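Long-range contacts in DNA ligase (Archaeoglobus fulgidus, PDB 3GDE), which probably seals nicks in double-stranded DNA during replication, recombination and repair, using ATP and passing through a covalent enzyme-AMP intermediate: residues A[221-230]-A[257-268]; A[93-103]-A[150-160]. All blocks are in the same frame, centred on the assembly; numbering follows the deposited sequence.

Interaction 1 of 2, residues A[221-230]-A[257-268]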
loop_
_atom_site.group_PDB
_atom_site.type_symbol
_atom_site.label_atom_id
_atom_site.label_comp_id
_atom_site.label_asym_id
_atom_site.label_seq_id
_atom_site.Cartn_x
_atom_site.Cartn_y
_atom_site.Cartn_z
ATOM N N GLU A 221 6.209 10.745 15.913
ATOM C CA GLU A 221 6.317 12.181 15.754
ATOM C C GLU A 221 5.239 12.688 14.803
ATOM O O GLU A 221 4.881 12.010 13.828
ATOM C CB GLU A 221 7.740 12.618 15.341
ATOM C CG GLU A 221 8.358 11.889 14.169
ATOM C CD GLU A 221 9.880 12.096 14.071
ATOM O OE1 GLU A 221 10.637 11.361 14.753
ATOM O OE2 GLU A 221 10.315 12.987 13.298
ATOM N N ILE A 222 4.708 13.872 15.110
ATOM C CA ILE A 222 3.623 14.459 14.333
ATOM C C ILE A 222 4.037 14.686 12.877
ATOM O O ILE A 222 5.142 15.175 12.591
ATOM C CB ILE A 222 3.069 15.765 14.962
ATOM C CG1 ILE A 222 2.533 15.497 16.366
ATOM C CG2 ILE A 222 1.935 16.337 14.105
ATOM C CD1 ILE A 222 1.940 16.722 17.065
ATOM N N HIS A 223 3.129 14.297 11.982
ATOM C CA HIS A 223 3.288 14.378 10.530
ATOM C C HIS A 223 4.042 13.176 9.938
ATOM O O HIS A 223 4.175 13.059 8.721
ATOM C CB HIS A 223 3.839 15.748 10.072
ATOM C CG HIS A 223 3.008 16.912 10.535
ATOM N ND1 HIS A 223 3.473 17.860 11.422
ATOM C CD2 HIS A 223 1.726 17.256 10.260
ATOM C CE1 HIS A 223 2.521 18.743 11.663
ATOM N NE2 HIS A 223 1.451 18.402 10.966
ATOM N N ILE A 224 4.499 12.272 10.801
ATOM C CA ILE A 224 4.968 10.966 10.338
ATOM C C ILE A 224 3.926 9.902 10.686
ATOM O O ILE A 224 3.656 9.649 11.864
ATOM C CB ILE A 224 6.401 10.620 10.843
ATOM C CG1 ILE A 224 7.415 11.542 10.152
ATOM C CG2 ILE A 224 6.744 9.147 10.563
ATOM C CD1 ILE A 224 8.782 11.549 10.765
ATOM N N PRO A 225 3.332 9.286 9.649
ATOM C CA PRO A 225 2.193 8.398 9.842
ATOM C C PRO A 225 2.571 7.137 10.578
ATOM O O PRO A 225 3.668 6.602 10.400
ATOM C CB PRO A 225 1.760 8.061 8.409
ATOM C CG PRO A 225 3.010 8.217 7.611
ATOM C CD PRO A 225 3.714 9.382 8.229
ATOM N N VAL A 226 1.652 6.684 11.416
ATOM C CA VAL A 226 1.793 5.412 12.082
ATOM C C VAL A 226 0.777 4.411 11.528
ATOM O O VAL A 226 -0.356 4.771 11.174
ATOM C CB VAL A 226 1.859 5.545 13.649
ATOM C CG1 VAL A 226 1.770 7.009 14.111
ATOM C CG2 VAL A 226 0.873 4.615 14.381
ATOM N N ARG A 227 1.220 3.166 11.394
ATOM C CA ARG A 227 0.380 2.113 10.854
ATOM C C ARG A 227 -0.823 1.938 11.762
ATOM O O ARG A 227 -0.675 1.782 12.976
ATOM C CB ARG A 227 1.162 0.814 10.754
ATOM C CG ARG A 227 0.792 -0.004 9.562
ATOM C CD ARG A 227 1.326 0.616 8.290
ATOM N NE ARG A 227 2.556 -0.026 7.836
ATOM C CZ ARG A 227 2.591 -1.167 7.158
ATOM N NH1 ARG A 227 1.468 -1.808 6.864
ATOM N NH2 ARG A 227 3.751 -1.680 6.785
ATOM N N MET A 228 -2.014 1.995 11.183
ATOM C CA MET A 228 -3.232 1.937 11.985
ATOM C C MET A 228 -3.436 0.573 12.645
ATOM O O MET A 228 -3.076 -0.466 12.080
ATOM C CB MET A 228 -4.447 2.304 11.134
ATOM C CG MET A 228 -4.410 3.722 10.613
ATOM S SD MET A 228 -5.497 3.842 9.208
ATOM C CE MET A 228 -5.431 5.608 8.873
ATOM N N MET A 229 -3.993 0.584 13.847
ATOM C CA MET A 229 -4.425 -0.657 14.493
ATOM C C MET A 229 -5.631 -1.200 13.736
ATOM O O MET A 229 -6.539 -0.447 13.389
ATOM C CB MET A 229 -4.775 -0.412 15.964
ATOM C CG MET A 229 -5.171 -1.654 16.730
ATOM S SD MET A 229 -5.281 -1.305 18.478
ATOM C CE MET A 229 -5.576 -2.950 19.132
ATOM N N LEU A 230 -5.636 -2.502 13.473
ATOM C CA LEU A 230 -6.691 -3.112 12.663
ATOM C C LEU A 230 -7.560 -4.074 13.464
ATOM O O LEU A 230 -7.089 -4.680 14.422
ATOM C CB LEU A 230 -6.071 -3.841 11.465
ATOM C CG LEU A 230 -5.181 -3.042 10.508
ATOM C CD1 LEU A 230 -4.606 -3.971 9.441
ATOM C CD2 LEU A 230 -5.951 -1.899 9.865
ATOM N N ARG A 257 -11.202 5.440 6.562
ATOM C CA ARG A 257 -10.348 5.683 7.702
ATOM C C ARG A 257 -9.212 6.668 7.378
ATOM O O ARG A 257 -8.618 6.637 6.296
ATOM C CB ARG A 257 -9.801 4.375 8.235
ATOM C CG ARG A 257 -9.337 4.496 9.661
ATOM C CD ARG A 257 -9.186 3.155 10.308
ATOM N NE ARG A 257 -8.426 3.262 11.539
ATOM C CZ ARG A 257 -7.977 2.219 12.227
ATOM N NH1 ARG A 257 -8.214 0.979 11.794
ATOM N NH2 ARG A 257 -7.279 2.415 13.338
ATOM N N VAL A 258 -8.952 7.567 8.313
ATOM C CA VAL A 258 -7.874 8.531 8.184
ATOM C C VAL A 258 -7.144 8.713 9.507
ATOM O O VAL A 258 -7.634 8.325 10.589
ATOM C CB VAL A 258 -8.351 9.937 7.685
ATOM C CG1 VAL A 258 -8.950 9.851 6.303
ATOM C CG2 VAL A 258 -9.299 10.601 8.692
ATOM N N GLN A 259 -5.965 9.308 9.400
ATOM C CA GLN A 259 -5.175 9.661 10.561
ATOM C C GLN A 259 -4.771 11.135 10.431
ATOM O O GLN A 259 -4.200 11.554 9.426
ATOM C CB GLN A 259 -3.970 8.734 10.648
ATOM C CG GLN A 259 -3.178 8.859 11.911
ATOM C CD GLN A 259 -2.003 7.928 11.913
ATOM O OE1 GLN A 259 -0.903 8.306 11.519
ATOM N NE2 GLN A 259 -2.234 6.687 12.322
ATOM N N VAL A 260 -5.095 11.912 11.452
ATOM C CA VAL A 260 -4.955 13.368 11.407
ATOM C C VAL A 260 -3.858 13.824 12.365
ATOM O O VAL A 260 -3.877 13.480 13.552
ATOM C CB VAL A 260 -6.310 14.060 11.731
ATOM C CG1 VAL A 260 -6.129 15.563 11.974
ATOM C CG2 VAL A 260 -7.312 13.805 10.604
ATOM N N HIS A 261 -2.904 14.586 11.828
ATOM C CA HIS A 261 -1.755 15.076 12.584
ATOM C C HIS A 261 -1.780 16.610 12.682
ATOM O O HIS A 261 -1.891 17.297 11.661
ATOM C CB HIS A 261 -0.455 14.640 11.903
ATOM C CG HIS A 261 -0.249 13.161 11.860
ATOM N ND1 HIS A 261 0.729 12.527 12.595
ATOM C CD2 HIS A 261 -0.879 12.191 11.156
ATOM C CE1 HIS A 261 0.691 11.230 12.352
ATOM N NE2 HIS A 261 -0.277 11.000 11.482
ATOM N N TRP A 262 -1.647 17.133 13.900
ATOM C CA TRP A 262 -1.814 18.575 14.166
ATOM C C TRP A 262 -1.594 18.920 15.649
ATOM O O TRP A 262 -2.177 18.257 16.500
ATOM C CB TRP A 262 -3.256 18.954 13.764
ATOM C CG TRP A 262 -3.855 20.163 14.451
ATOM C CD1 TRP A 262 -4.625 20.172 15.581
ATOM C CD2 TRP A 262 -3.749 21.527 14.029
ATOM N NE1 TRP A 262 -5.005 21.459 15.890
ATOM C CE2 TRP A 262 -4.479 22.311 14.957
ATOM C CE3 TRP A 262 -3.112 22.164 12.959
ATOM C CZ2 TRP A 262 -4.582 23.705 14.845
ATOM C CZ3 TRP A 262 -3.222 23.551 12.847
ATOM C CH2 TRP A 262 -3.949 24.303 13.786
ATOM N N ASP A 263 -0.782 19.898 16.044
ATOM C CA ASP A 263 0.436 20.453 15.448
ATOM C C ASP A 263 0.978 21.598 16.331
ATOM O O ASP A 263 1.896 21.339 17.107
ATOM C CB ASP A 263 0.335 20.873 13.996
ATOM C CG ASP A 263 1.650 21.424 13.483
ATOM O OD1 ASP A 263 2.714 21.058 14.030
ATOM O OD2 ASP A 263 1.620 22.227 12.545
ATOM N N GLY A 264 0.446 22.829 16.288
ATOM C CA GLY A 264 -0.731 23.252 15.522
ATOM C C GLY A 264 -0.457 24.459 14.629
ATOM O O GLY A 264 -0.959 25.557 14.868
ATOM N N SER A 265 0.343 24.235 13.590
ATOM C CA SER A 265 0.673 25.242 12.596
ATOM C C SER A 265 0.263 24.711 11.220
ATOM O O SER A 265 -0.022 25.479 10.302
ATOM C CB SER A 265 2.178 25.522 12.617
ATOM O OG SER A 265 2.718 25.373 13.927
ATOM N N ARG A 266 0.249 23.385 11.090
ATOM C CA ARG A 266 -0.208 22.707 9.880
ATOM C C ARG A 266 -0.862 21.351 10.181
ATOM O O ARG A 266 -0.617 20.741 11.224
ATOM C CB ARG A 266 0.941 22.538 8.876
ATOM C CG ARG A 266 2.003 21.543 9.294
ATOM C CD ARG A 266 2.751 21.006 8.093
ATOM N NE ARG A 266 3.969 20.314 8.505
ATOM C CZ ARG A 266 4.470 19.236 7.903
ATOM N NH1 ARG A 266 3.858 18.699 6.853
ATOM N NH2 ARG A 266 5.586 18.686 8.365
ATOM N N VAL A 267 -1.693 20.901 9.247
ATOM C CA VAL A 267 -2.392 19.630 9.332
ATOM C C VAL A 267 -1.860 18.726 8.225
ATOM O O VAL A 267 -1.643 19.185 7.101
ATOM C CB VAL A 267 -3.926 19.824 9.130
ATOM C CG1 VAL A 267 -4.672 18.486 9.080
ATOM C CG2 VAL A 267 -4.516 20.721 10.217
ATOM N N THR A 268 -1.608 17.462 8.557
ATOM C CA THR A 268 -1.511 16.402 7.549
ATOM C C THR A 268 -2.569 15.334 7.811
ATOM O O THR A 268 -2.864 14.996 8.967
ATOM C CB THR A 268 -0.123 15.721 7.485
ATOM O OG1 THR A 268 0.304 15.379 8.803
ATOM C CG2 THR A 268 0.917 16.620 6.805
#

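Interaction 2 of 2, residues A[93-103]-A[150-160]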
loop_
_atom_site.group_PDB
_atom_site.type_symbol
_atom_site.label_atom_id
_atom_site.label_comp_id
_atom_site.label_asym_id
_atom_site.label_seq_id
_atom_site.Cartn_x
_atom_site.Cartn_y
_atom_site.Cartn_z
ATOM N N ASP A 93 9.354 -9.592 -19.210
ATOM C CA ASP A 93 9.812 -8.606 -18.237
ATOM C C ASP A 93 10.558 -7.497 -18.955
ATOM O O ASP A 93 11.423 -7.777 -19.777
ATOM C CB ASP A 93 10.734 -9.273 -17.208
ATOM C CG ASP A 93 11.179 -8.322 -16.130
ATOM O OD1 ASP A 93 10.381 -8.044 -15.213
ATOM O OD2 ASP A 93 12.329 -7.841 -16.196
ATOM N N LEU A 94 10.227 -6.242 -18.647
ATOM C CA LEU A 94 10.910 -5.111 -19.265
ATOM C C LEU A 94 12.359 -4.985 -18.786
ATOM O O LEU A 94 13.210 -4.479 -19.529
ATOM C CB LEU A 94 10.147 -3.797 -19.058
ATOM C CG LEU A 94 10.511 -2.626 -19.987
ATOM C CD1 LEU A 94 10.205 -2.906 -21.475
ATOM C CD2 LEU A 94 9.809 -1.366 -19.543
ATOM N N GLY A 95 12.629 -5.444 -17.559
ATOM C CA GLY A 95 13.984 -5.466 -17.008
ATOM C C GLY A 95 14.911 -6.299 -17.877
ATOM O O GLY A 95 15.998 -5.846 -18.239
ATOM N N LEU A 96 14.466 -7.506 -18.230
ATOM C CA LEU A 96 15.243 -8.406 -19.079
ATOM C C LEU A 96 15.413 -7.868 -20.498
ATOM O O LEU A 96 16.416 -8.139 -21.157
ATOM C CB LEU A 96 14.620 -9.807 -19.102
ATOM C CG LEU A 96 14.593 -10.587 -17.781
ATOM C CD1 LEU A 96 13.820 -11.889 -17.938
ATOM C CD2 LEU A 96 16.004 -10.860 -17.251
ATOM N N VAL A 97 14.434 -7.095 -20.957
ATOM C CA VAL A 97 14.530 -6.426 -22.243
ATOM C C VAL A 97 15.564 -5.299 -22.197
ATOM O O VAL A 97 16.394 -5.184 -23.103
ATOM C CB VAL A 97 13.165 -5.878 -22.715
ATOM C CG1 VAL A 97 13.326 -5.041 -23.989
ATOM C CG2 VAL A 97 12.193 -7.025 -22.946
ATOM N N ALA A 98 15.496 -4.464 -21.162
ATOM C CA ALA A 98 16.467 -3.391 -20.978
ATOM C C ALA A 98 17.897 -3.957 -20.944
ATOM O O ALA A 98 18.776 -3.454 -21.647
ATOM C CB ALA A 98 16.157 -2.586 -19.724
ATOM N N GLU A 99 18.101 -5.016 -20.160
ATOM C CA GLU A 99 19.372 -5.727 -20.094
ATOM C C GLU A 99 19.887 -6.152 -21.478
ATOM O O GLU A 99 21.064 -5.990 -21.792
ATOM C CB GLU A 99 19.253 -6.945 -19.183
ATOM C CG GLU A 99 20.563 -7.711 -18.983
ATOM C CD GLU A 99 20.366 -9.092 -18.371
ATOM O OE1 GLU A 99 19.207 -9.511 -18.138
ATOM O OE2 GLU A 99 21.378 -9.773 -18.127
ATOM N N GLN A 100 18.983 -6.677 -22.297
ATOM C CA GLN A 100 19.307 -7.143 -23.633
ATOM C C GLN A 100 19.658 -5.999 -24.574
ATOM O O GLN A 100 20.626 -6.092 -25.326
ATOM C CB GLN A 100 18.152 -7.986 -24.198
ATOM C CG GLN A 100 18.616 -9.167 -25.030
ATOM C CD GLN A 100 19.768 -9.931 -24.379
ATOM O OE1 GLN A 100 19.683 -10.368 -23.223
ATOM N NE2 GLN A 100 20.857 -10.086 -25.123
ATOM N N LEU A 101 18.887 -4.919 -24.526
ATOM C CA LEU A 101 19.179 -3.749 -25.362
ATOM C C LEU A 101 20.528 -3.091 -25.035
ATOM O O LEU A 101 21.256 -2.699 -25.934
ATOM C CB LEU A 101 18.051 -2.713 -25.285
ATOM C CG LEU A 101 16.675 -3.136 -25.817
ATOM C CD1 LEU A 101 15.679 -2.009 -25.639
ATOM C CD2 LEU A 101 16.753 -3.583 -27.300
ATOM N N ILE A 102 20.854 -2.969 -23.752
ATOM C CA ILE A 102 22.123 -2.373 -23.347
ATOM C C ILE A 102 23.311 -3.307 -23.643
ATOM O O ILE A 102 24.381 -2.846 -24.037
ATOM C CB ILE A 102 22.094 -1.875 -21.871
ATOM C CG1 ILE A 102 21.528 -0.450 -21.790
ATOM C CG2 ILE A 102 23.499 -1.842 -21.272
ATOM C CD1 ILE A 102 20.051 -0.306 -22.012
ATOM N N LYS A 103 23.100 -4.612 -23.488
ATOM C CA LYS A 103 24.105 -5.608 -23.841
ATOM C C LYS A 103 24.503 -5.474 -25.309
ATOM O O LYS A 103 25.687 -5.468 -25.636
ATOM C CB LYS A 103 23.600 -7.021 -23.547
ATOM C CG LYS A 103 24.659 -8.102 -23.713
ATOM C CD LYS A 103 24.061 -9.482 -23.539
ATOM C CE LYS A 103 24.959 -10.566 -24.140
ATOM N NZ LYS A 103 24.298 -11.907 -24.156
ATOM N N ALA A 150 24.513 2.888 -17.759
ATOM C CA ALA A 150 24.286 1.681 -16.977
ATOM C C ALA A 150 24.816 0.402 -17.635
ATOM O O ALA A 150 24.842 0.287 -18.856
ATOM C CB ALA A 150 22.803 1.533 -16.685
ATOM N N THR A 151 25.243 -0.556 -16.815
ATOM C CA THR A 151 25.529 -1.906 -17.305
ATOM C C THR A 151 24.199 -2.614 -17.644
ATOM O O THR A 151 23.138 -2.171 -17.213
ATOM C CB THR A 151 26.332 -2.747 -16.278
ATOM O OG1 THR A 151 25.531 -3.010 -15.126
ATOM C CG2 THR A 151 27.632 -2.035 -15.859
ATOM N N PRO A 152 24.250 -3.692 -18.448
ATOM C CA PRO A 152 23.041 -4.469 -18.729
ATOM C C PRO A 152 22.284 -4.875 -17.457
ATOM O O PRO A 152 21.073 -4.680 -17.384
ATOM C CB PRO A 152 23.587 -5.699 -19.476
ATOM C CG PRO A 152 24.803 -5.177 -20.184
ATOM C CD PRO A 152 25.428 -4.236 -19.165
ATOM N N LEU A 153 22.994 -5.392 -16.458
ATOM C CA LEU A 153 22.367 -5.779 -15.186
ATOM C C LEU A 153 21.839 -4.600 -14.367
ATOM O O LEU A 153 20.839 -4.729 -13.651
ATOM C CB LEU A 153 23.340 -6.609 -14.350
ATOM C CG LEU A 153 22.789 -7.784 -13.555
ATOM C CD1 LEU A 153 21.717 -8.578 -14.345
ATOM C CD2 LEU A 153 23.942 -8.670 -13.165
ATOM N N GLU A 154 22.503 -3.450 -14.464
ATOM C CA GLU A 154 21.971 -2.231 -13.848
ATOM C C GLU A 154 20.668 -1.815 -14.515
ATOM O O GLU A 154 19.727 -1.416 -13.839
ATOM C CB GLU A 154 22.970 -1.074 -13.932
ATOM C CG GLU A 154 23.987 -1.058 -12.830
ATOM C CD GLU A 154 25.094 -0.016 -13.039
ATOM O OE1 GLU A 154 25.331 0.408 -14.189
ATOM O OE2 GLU A 154 25.740 0.376 -12.045
ATOM N N ALA A 155 20.632 -1.897 -15.843
ATOM C CA ALA A 155 19.465 -1.484 -16.609
ATOM C C ALA A 155 18.258 -2.358 -16.270
ATOM O O ALA A 155 17.118 -1.891 -16.240
ATOM C CB ALA A 155 19.766 -1.522 -18.108
ATOM N N ARG A 156 18.528 -3.630 -16.016
ATOM C CA ARG A 156 17.513 -4.583 -15.585
ATOM C C ARG A 156 16.816 -4.171 -14.293
ATOM O O ARG A 156 15.596 -4.049 -14.274
ATOM C CB ARG A 156 18.146 -5.955 -15.434
ATOM C CG ARG A 156 17.241 -7.036 -14.883
ATOM C CD ARG A 156 17.740 -8.338 -15.430
ATOM N NE ARG A 156 17.856 -9.356 -14.414
ATOM C CZ ARG A 156 18.580 -10.456 -14.555
ATOM N NH1 ARG A 156 19.252 -10.676 -15.671
ATOM N NH2 ARG A 156 18.630 -11.338 -13.571
ATOM N N TYR A 157 17.587 -3.954 -13.222
ATOM C CA TYR A 157 17.005 -3.594 -11.914
ATOM C C TYR A 157 16.586 -2.133 -11.778
ATOM O O TYR A 157 15.754 -1.815 -10.951
ATOM C CB TYR A 157 17.889 -4.061 -10.756
ATOM C CG TYR A 157 17.957 -5.565 -10.719
ATOM C CD1 TYR A 157 16.860 -6.316 -10.303
ATOM C CD2 TYR A 157 19.103 -6.246 -11.152
ATOM C CE1 TYR A 157 16.900 -7.698 -10.296
ATOM C CE2 TYR A 157 19.154 -7.632 -11.155
ATOM C CZ TYR A 157 18.049 -8.349 -10.723
ATOM O OH TYR A 157 18.074 -9.721 -10.718
ATOM N N LEU A 158 17.153 -1.250 -12.592
ATOM C CA LEU A 158 16.667 0.130 -12.671
ATOM C C LEU A 158 15.242 0.120 -13.199
ATOM O O LEU A 158 14.359 0.812 -12.680
ATOM C CB LEU A 158 17.548 0.967 -13.610
ATOM C CG LEU A 158 18.422 2.125 -13.101
ATOM C CD1 LEU A 158 18.558 2.197 -11.588
ATOM C CD2 LEU A 158 19.809 2.141 -13.776
ATOM N N THR A 159 15.034 -0.676 -14.236
ATOM C CA THR A 159 13.743 -0.799 -14.890
ATOM C C THR A 159 12.734 -1.440 -13.934
ATOM O O THR A 159 11.625 -0.930 -13.765
ATOM C CB THR A 159 13.885 -1.620 -16.198
ATOM O OG1 THR A 159 14.785 -0.938 -17.088
ATOM C CG2 THR A 159 12.533 -1.824 -16.897
ATOM N N ARG A 160 13.137 -2.531 -13.287
ATOM C CA ARG A 160 12.266 -3.250 -12.357
ATOM C C ARG A 160 11.922 -2.404 -11.134
ATOM O O ARG A 160 10.815 -2.496 -10.602
ATOM C CB ARG A 160 12.896 -4.576 -11.941
ATOM C CG ARG A 160 12.886 -5.609 -13.059
ATOM C CD ARG A 160 13.161 -6.993 -12.536
ATOM N NE ARG A 160 13.418 -7.956 -13.602
ATOM C CZ ARG A 160 13.892 -9.180 -13.380
ATOM N NH1 ARG A 160 14.159 -9.569 -12.143
ATOM N NH2 ARG A 160 14.118 -10.010 -14.387
#

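Interaction 1 of 2, residues A[221-230]-A[257-268]
H223 lies between R266 and I222, with its ring flat against the guanidinium of R266. The planes are 16° apart and the centres 3.9 Å apart. I222 CG2 sits over the opposite face of the ring and also touches H261 CB at 3.7 Å. H223 NE2 donates to R266 O (3.1 Å), which it meets from above the carbonyl plane. CG of H223 stands beside the backbone N (chi1 -56°), and this brings the ring against R266. D263 OD1 approaches H223 CE1 at 3.3 Å, its carboxylate nearly perpendicular to the ring.

M228 and R257 run alongside each other, antiparallel, with M228 CB over one face of the guanidinium, 3.6 Å from R257 NH2. Two nitrogens of R257 grip one oxygen, M229 O, with NH1 at 2.7 Å. NH2 also forms a salt bridge with D299. R257 is predicted to bind ATP, so this grip probably links the segment to the nucleotide site.

The Q259 amide pairs with the backbone of V226. Q259 OE1 takes V226 N on a lone pair (3.0 Å), and Q259 NE2 gives to V226 O (2.9 Å). H261 NE2 also donates to Q259 OE1, which holds the amide.

The contact lays the 221-230 connection, which follows helix 200-216, along strand 256-262 of the adenylation domain. That strand is flanked by strands 268-271 and 296-306, and I297 touches I222, Q259 and H261.

Interaction 2 of 2, residues A[93-103]-A[150-160]
R160 and D93 form one of two salt bridges here. R160 NE reaches D93 OD2 at 2.8 Å, coming from above the carboxylate plane; the bond from NH2 is weak. D93 OD2 also caps the helix start, accepting from L96 N (3.0 Å) on its anti lone pair. T151 and E154 make a capping box at the start of helix 152-162. R160 NH1 turns elsewhere, to E17. The second bridge joins R156 NH1 to E99 OE1 at 2.7 Å. The two side chains run alongside each other in one direction. E99 CG is anti to the backbone N (chi1 -177°), which carries the carboxylate out alongside R156. L96 CD2 covers one face of the R156 guanidinium. Replacing R156 with an alanine would probably leave E99 without its charge partner here and take away part of the cover over L96 CD2.

The motif is a close antiparallel helix pair in the all-helical N-terminal, DNA-binding domain. The axes approach to 7.2 Å, with 151° between their directions. G95 allows this: a side chain there would clash with R156 O and R160 CG. CA-H...O contacts follow, R156 CA to G95 O (3.3 Å) and E99 CA to P152 O (3.4 Å).

Apolar packing fills the rest. A98 CB faces A155 CB, and T159 CG2 rests on L94. I102 sets CG2 against the P152 ring at CD (3.7 Å) and CD1 against A155 CB.

Overall arrangement
Interactions 1 and 2 lie on opposite sides of the chain's centre, about 39 Å apart between centres. They share no helix or strand. Interaction 2 closes before interaction 1 opens along the chain. It is a buried helix pair in the N-terminal domain, away from the annotated sites. Interaction 1 is partly buried and sets an irregular connection against a strand of the adenylation domain, with one end at the predicted ATP site. The chemistry differs accordingly. In interaction 1, side chains bond to backbone oxygens and nitrogens, and a histidine stacks on an arginine. In interaction 2, small residues let the helices close up, and acid-arginine pairs bridge them.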